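Local coordinates for putative glycosyltransferase (GalT1) (Streptococcus parasanguinis FW213, PDB 5HEA), which probably transfers a sugar from a nucleotide-sugar donor, this chain being the C-terminal part of the protein, which carries a GT-A-type glycosyltransferase family 2 domain, at residues E98-E103 with E210-Y215; I116-F121 with S168-F173. All blocks are in the same frame, centred on the assembly; numbering follows the deposited sequence.

Interaction 1: residues E98-E103 with E210-Y215; sequences EEFYLE and EGSYYY
E98 holds the 210-215 segment with two hydrogen bonds, one from its backbone and one to its side chain. Its N donates to S212 O at 2.9 Å, nearly straight at 171°. E98 OE2 accepts a hydrogen bond from Y214 OH at 2.8 Å, through its anti lone pair. The E98 chain is bent at chi2, which turns the carboxylate back to the edge of the Y214 ring, the two planes inclined to each other. Within 210-215, S212 OG donates to E210 OE2 at 2.6 Å, arriving from above the carboxylate plane. A water links the same oxygen across the contact to Y101 O; H104 is a further partner of E210 OE2, so several donors converge on one carboxylate oxygen.

The contact packs the start of helix 101-110, where F100, the third residue of a type I turn from E98 to Y101, is the N-cap, against the bend in strand 204-217, where G211 centres an inverse gamma turn and the chain turns a corner at Y213. That strand belongs to the mixed sheet and also pairs antiparallel with strand 96-97, in a domain whose sequence family is of the GT-A type.

Aromatic packing makes up the rest. F100 turns its edge to S212 OG, 3.4 Å from CE1, while E98 CB lies over one ring face; H104 stacks on the same ring. Y101 has CG anti to its N (chi1 173°), which runs its ring alongside that of Y213, the two pointing the same way with planes at 52°. Y101 CE1 lies 3.8 Å from Y213 CB, and S212 CB lies at the edge of the Y101 ring, in its plane. The phenol oxygen of Y213 is engaged beyond the contact, by D95 and the backbone of D92.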
loop_
_atom_site.group_PDB
_atom_site.type_symbol
_atom_site.label_atom_id
_atom_site.label_comp_id
_atom_site.label_asym_id
_atom_site.label_seq_id
_atom_site.Cartn_x
_atom_site.Cartn_y
_atom_site.Cartn_z
ATOM N N GLU A 98 9.786 22.464 39.071
ATOM C CA GLU A 98 9.748 22.970 40.440
ATOM C C GLU A 98 8.312 23.281 40.815
ATOM O O GLU A 98 7.478 23.471 39.938
ATOM C CB GLU A 98 10.568 24.259 40.556
ATOM C CG GLU A 98 12.057 24.076 40.392
ATOM C CD GLU A 98 12.695 23.460 41.617
ATOM O OE1 GLU A 98 12.015 23.374 42.662
ATOM O OE2 GLU A 98 13.875 23.061 41.532
ATOM N N GLU A 99 8.023 23.359 42.112
ATOM C CA GLU A 99 6.659 23.624 42.569
ATOM C C GLU A 99 6.200 25.056 42.292
ATOM O O GLU A 99 4.994 25.330 42.281
ATOM C CB GLU A 99 6.517 23.314 44.061
ATOM C CG GLU A 99 7.106 24.384 44.957
ATOM C CD GLU A 99 6.946 24.063 46.431
ATOM O OE1 GLU A 99 6.833 22.862 46.762
ATOM O OE2 GLU A 99 6.931 25.011 47.249
ATOM N N PHE A 100 7.157 25.959 42.071
ATOM C CA PHE A 100 6.857 27.371 41.793
ATOM C C PHE A 100 6.943 27.725 40.305
ATOM O O PHE A 100 6.890 28.896 39.923
ATOM C CB PHE A 100 7.796 28.278 42.596
ATOM C CG PHE A 100 9.246 27.927 42.453
ATOM C CD1 PHE A 100 9.950 28.259 41.304
ATOM C CD2 PHE A 100 9.915 27.271 43.476
ATOM C CE1 PHE A 100 11.292 27.939 41.172
ATOM C CE2 PHE A 100 11.262 26.944 43.346
ATOM C CZ PHE A 100 11.946 27.281 42.192
ATOM N N TYR A 101 7.080 26.705 39.470
ATOM C CA TYR A 101 7.237 26.877 38.020
ATOM C C TYR A 101 6.158 27.744 37.374
ATOM O O TYR A 101 6.450 28.769 36.745
ATOM C CB TYR A 101 7.245 25.494 37.361
ATOM C CG TYR A 101 7.230 25.490 35.845
ATOM C CD1 TYR A 101 8.366 25.829 35.124
ATOM C CD2 TYR A 101 6.099 25.086 35.145
ATOM C CE1 TYR A 101 8.373 25.799 33.739
ATOM C CE2 TYR A 101 6.091 25.053 33.753
ATOM C CZ TYR A 101 7.237 25.410 33.064
ATOM O OH TYR A 101 7.261 25.386 31.701
ATOM N N LEU A 102 4.910 27.327 37.533
ATOM C CA LEU A 102 3.780 28.001 36.908
ATOM C C LEU A 102 3.590 29.416 37.457
ATOM O O LEU A 102 3.372 30.377 36.701
ATOM C CB LEU A 102 2.516 27.183 37.160
ATOM C CG LEU A 102 1.510 26.989 36.030
ATOM C CD1 LEU A 102 2.213 26.775 34.690
ATOM C CD2 LEU A 102 0.616 25.802 36.372
ATOM N N GLU A 103 3.645 29.528 38.777
ATOM C CA GLU A 103 3.509 30.813 39.458
ATOM C C GLU A 103 4.506 31.858 38.935
ATOM O O GLU A 103 4.132 32.993 38.640
ATOM C CB GLU A 103 3.669 30.622 40.974
ATOM C CG GLU A 103 3.438 31.889 41.787
ATOM C CD GLU A 103 3.729 31.702 43.270
ATOM O OE1 GLU A 103 4.160 30.596 43.677
ATOM O OE2 GLU A 103 3.526 32.670 44.032
ATOM N N GLU A 210 15.749 31.350 34.977
ATOM C CA GLU A 210 15.784 30.357 36.042
ATOM C C GLU A 210 15.493 28.990 35.424
ATOM O O GLU A 210 14.632 28.865 34.544
ATOM C CB GLU A 210 14.759 30.691 37.129
ATOM C CG GLU A 210 13.327 30.814 36.622
ATOM C CD GLU A 210 12.331 31.142 37.733
ATOM O OE1 GLU A 210 12.522 32.172 38.419
ATOM O OE2 GLU A 210 11.359 30.369 37.914
ATOM N N GLY A 211 16.221 27.969 35.861
ATOM C CA GLY A 211 16.011 26.623 35.349
ATOM C C GLY A 211 14.984 25.891 36.197
ATOM O O GLY A 211 15.329 24.983 36.941
ATOM N N SER A 212 13.719 26.293 36.090
ATOM C CA SER A 212 12.662 25.742 36.934
ATOM C C SER A 212 11.993 24.540 36.281
ATOM O O SER A 212 11.213 23.816 36.912
ATOM C CB SER A 212 11.622 26.815 37.224
ATOM O OG SER A 212 12.219 27.879 37.943
ATOM N N TYR A 213 12.300 24.350 35.008
ATOM C CA TYR A 213 11.852 23.175 34.261
ATOM C C TYR A 213 13.045 22.231 34.151
ATOM O O TYR A 213 14.169 22.680 33.893
ATOM C CB TYR A 213 11.391 23.615 32.872
ATOM C CG TYR A 213 10.766 22.524 32.005
ATOM C CD1 TYR A 213 11.564 21.640 31.281
ATOM C CD2 TYR A 213 9.384 22.412 31.885
ATOM C CE1 TYR A 213 10.999 20.646 30.459
ATOM C CE2 TYR A 213 8.801 21.418 31.083
ATOM C CZ TYR A 213 9.617 20.542 30.372
ATOM O OH TYR A 213 9.057 19.566 29.563
ATOM N N TYR A 214 12.809 20.934 34.357
ATOM C CA TYR A 214 13.868 19.930 34.250
ATOM C C TYR A 214 13.686 19.011 33.039
ATOM O O TYR A 214 12.689 18.297 32.916
ATOM C CB TYR A 214 14.003 19.133 35.555
ATOM C CG TYR A 214 14.511 20.002 36.695
ATOM C CD1 TYR A 214 15.861 20.324 36.797
ATOM C CD2 TYR A 214 13.638 20.522 37.646
ATOM C CE1 TYR A 214 16.331 21.135 37.821
ATOM C CE2 TYR A 214 14.095 21.336 38.669
ATOM C CZ TYR A 214 15.442 21.638 38.747
ATOM O OH TYR A 214 15.916 22.437 39.762
ATOM N N TYR A 215 14.668 19.069 32.146
ATOM C CA TYR A 215 14.676 18.314 30.905
ATOM C C TYR A 215 15.359 16.975 31.185
ATOM O O TYR A 215 16.541 16.931 31.529
ATOM C CB TYR A 215 15.453 19.098 29.833
ATOM C CG TYR A 215 15.539 18.423 28.486
ATOM C CD1 TYR A 215 16.597 17.581 28.173
ATOM C CD2 TYR A 215 14.559 18.628 27.523
ATOM C CE1 TYR A 215 16.677 16.959 26.938
ATOM C CE2 TYR A 215 14.626 18.008 26.287
ATOM C CZ TYR A 215 15.687 17.178 26.002
ATOM O OH TYR A 215 15.758 16.565 24.774
HETATM O O HOH W 1 9.058 29.293 35.916
#

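Interaction 2: residues I116-F121 with S168-F173; sequences ISVCNF and SPTKLF
The F173 ring receives I116 at its edge: I116 CD1 lies near the ring plane, 3.8 Å from F173 CD1, and the two side chains run at a slant to each other. L198 of helix 195-201 also touches F173, and Y199 of that helix touches I116. F121, the other ring, brings its CB to 4.3 Å from T170 CG2 and packs against F162 and L163 of helix 161-166.

The backbones of 116-121 and 171-173 run antiparallel, with axes 4.7 Å apart at 172°. S117 and L172 form a hydrogen-bonded pair, S117 N to L172 O and L172 N to S117 O, the latter 2.8 Å long. I116-F173 and V118-K171 are the flanking non-hydrogen-bonded pairs. C119 N continues the pattern to T170 O at 2.8 Å, although T170 still lies in the loop before the strand, with a positive phi of 77°. This is an inner join of the large mixed sheet of the GT-A-type domain: 171-174 also pairs with strand 87-90, and 116-125 with 204-217.

I116, V118, K171 and F173 share one face, on which the K171 and V118 side chains lie side by side, K171 CG 3.8 Å from V118 CG1. S117 and L172 occupy the other, beneath helix 101-110. There S117 OG, 3.5 Å from L172 CB, bonds to L105 O, and L109 touches both residues.

Beyond its aliphatic part K171 bends at chi4 (66°), taking NZ to P169 O at 2.7 Å; NZ also bonds to F167 O and L163 O. Three backbone carbonyls thus take up the ammonium group of a buried lysine, which, if charged as expected, would have part of its burial cost offset, and they tie the loop before strand 171-174 to helix 161-166.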
loop_
_atom_site.group_PDB
_atom_site.type_symbol
_atom_site.label_atom_id
_atom_site.label_comp_id
_atom_site.label_asym_id
_atom_site.label_seq_id
_atom_site.Cartn_x
_atom_site.Cartn_y
_atom_site.Cartn_z
ATOM N N ILE A 116 3.641 36.778 26.394
ATOM C CA ILE A 116 4.327 35.499 26.566
ATOM C C ILE A 116 5.386 35.681 27.649
ATOM O O ILE A 116 6.031 36.729 27.712
ATOM C CB ILE A 116 5.023 35.051 25.254
ATOM C CG1 ILE A 116 3.993 34.934 24.120
ATOM C CG2 ILE A 116 5.768 33.710 25.460
ATOM C CD1 ILE A 116 4.586 34.669 22.740
ATOM N N SER A 117 5.534 34.690 28.524
ATOM C CA SER A 117 6.685 34.624 29.413
ATOM C C SER A 117 7.405 33.295 29.161
ATOM O O SER A 117 6.790 32.304 28.758
ATOM C CB SER A 117 6.285 34.767 30.884
ATOM O OG SER A 117 5.528 33.654 31.324
ATOM N N VAL A 118 8.714 33.296 29.376
ATOM C CA VAL A 118 9.564 32.165 29.037
ATOM C C VAL A 118 10.558 32.004 30.166
ATOM O O VAL A 118 11.119 32.995 30.645
ATOM C CB VAL A 118 10.354 32.431 27.728
ATOM C CG1 VAL A 118 11.261 31.233 27.366
ATOM C CG2 VAL A 118 9.409 32.768 26.569
ATOM N N CYS A 119 10.765 30.774 30.620
ATOM C CA CYS A 119 11.859 30.528 31.555
ATOM C C CYS A 119 12.867 29.590 30.919
ATOM O O CYS A 119 12.730 29.210 29.754
ATOM C CB CYS A 119 11.365 30.007 32.922
ATOM S SG CYS A 119 10.701 28.314 32.957
ATOM N N ASN A 120 13.882 29.219 31.677
ATOM C CA ASN A 120 14.937 28.376 31.147
ATOM C C ASN A 120 14.752 26.966 31.700
ATOM O O ASN A 120 13.740 26.664 32.351
ATOM C CB ASN A 120 16.306 28.957 31.541
ATOM C CG ASN A 120 17.379 28.693 30.500
ATOM O OD1 ASN A 120 17.391 27.649 29.846
ATOM N ND2 ASN A 120 18.284 29.647 30.335
ATOM N N PHE A 121 15.712 26.090 31.442
ATOM C CA PHE A 121 15.619 24.741 31.995
ATOM C C PHE A 121 16.975 24.258 32.481
ATOM O O PHE A 121 18.013 24.677 31.973
ATOM C CB PHE A 121 15.039 23.753 30.958
ATOM C CG PHE A 121 15.897 23.570 29.745
ATOM C CD1 PHE A 121 16.888 22.598 29.716
ATOM C CD2 PHE A 121 15.730 24.377 28.635
ATOM C CE1 PHE A 121 17.687 22.436 28.599
ATOM C CE2 PHE A 121 16.530 24.223 27.519
ATOM C CZ PHE A 121 17.506 23.254 27.498
ATOM N N SER A 168 9.092 23.502 22.983
ATOM C CA SER A 168 7.785 24.061 23.327
ATOM C C SER A 168 7.496 24.338 24.824
ATOM O O SER A 168 6.761 25.281 25.129
ATOM C CB SER A 168 6.651 23.245 22.693
ATOM O OG SER A 168 6.706 21.896 23.101
ATOM N N PRO A 169 8.031 23.511 25.755
ATOM C CA PRO A 169 7.805 23.869 27.163
ATOM C C PRO A 169 8.585 25.095 27.607
ATOM O O PRO A 169 9.306 25.703 26.805
ATOM C CB PRO A 169 8.303 22.630 27.929
ATOM C CG PRO A 169 8.147 21.492 26.914
ATOM C CD PRO A 169 8.566 22.142 25.619
ATOM N N THR A 170 8.434 25.432 28.888
ATOM C CA THR A 170 9.085 26.581 29.562
ATOM C C THR A 170 8.444 27.921 29.228
ATOM O O THR A 170 8.957 28.967 29.605
ATOM C CB THR A 170 10.655 26.665 29.375
ATOM O OG1 THR A 170 10.991 27.386 28.185
ATOM C CG2 THR A 170 11.314 25.270 29.363
ATOM N N LYS A 171 7.307 27.881 28.537
ATOM C CA LYS A 171 6.727 29.071 27.953
ATOM C C LYS A 171 5.243 29.146 28.257
ATOM O O LYS A 171 4.510 28.171 28.092
ATOM C CB LYS A 171 6.982 29.073 26.434
ATOM C CG LYS A 171 8.485 28.984 26.101
ATOM C CD LYS A 171 8.755 28.667 24.652
ATOM C CE LYS A 171 10.251 28.475 24.440
ATOM N NZ LYS A 171 10.792 27.269 25.147
ATOM N N LEU A 172 4.811 30.310 28.726
ATOM C CA LEU A 172 3.401 30.574 28.996
ATOM C C LEU A 172 2.867 31.564 27.960
ATOM O O LEU A 172 3.377 32.681 27.847
ATOM C CB LEU A 172 3.238 31.134 30.411
ATOM C CG LEU A 172 1.821 31.440 30.892
ATOM C CD1 LEU A 172 1.041 30.142 31.057
ATOM C CD2 LEU A 172 1.840 32.246 32.195
ATOM N N PHE A 173 1.848 31.145 27.204
ATOM C CA PHE A 173 1.296 31.928 26.093
ATOM C C PHE A 173 -0.131 32.400 26.379
ATOM O O PHE A 173 -0.952 31.614 26.843
ATOM C CB PHE A 173 1.211 31.067 24.821
ATOM C CG PHE A 173 2.524 30.476 24.377
ATOM C CD1 PHE A 173 3.405 31.214 23.597
ATOM C CD2 PHE A 173 2.867 29.176 24.719
ATOM C CE1 PHE A 173 4.617 30.674 23.184
ATOM C CE2 PHE A 173 4.082 28.619 24.304
ATOM C CZ PHE A 173 4.958 29.373 23.538
#

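How the interactions relate
Interactions 1 and 2 lie on adjoining parts of one sheet, their centres about 10 Å apart, and along the chain interaction 2 is nested within the loop closed by interaction 1. Strand 116-125 lies between the two partners, pairing with 204-217 in parallel and with 171-174 antiparallel. The two contacts meet directly: N120 N and E210 O are 3.0 Å apart, a probable hydrogen bond, and Y101 OH of interaction 1 sits 3.0 Å from T170 N of interaction 2, a weak hydrogen bond. Y213 adds packing, its OH 3.4 Å from P169 CG. Y101 also touches C119, which carries helix 101-110 from interaction 1 into interaction 2.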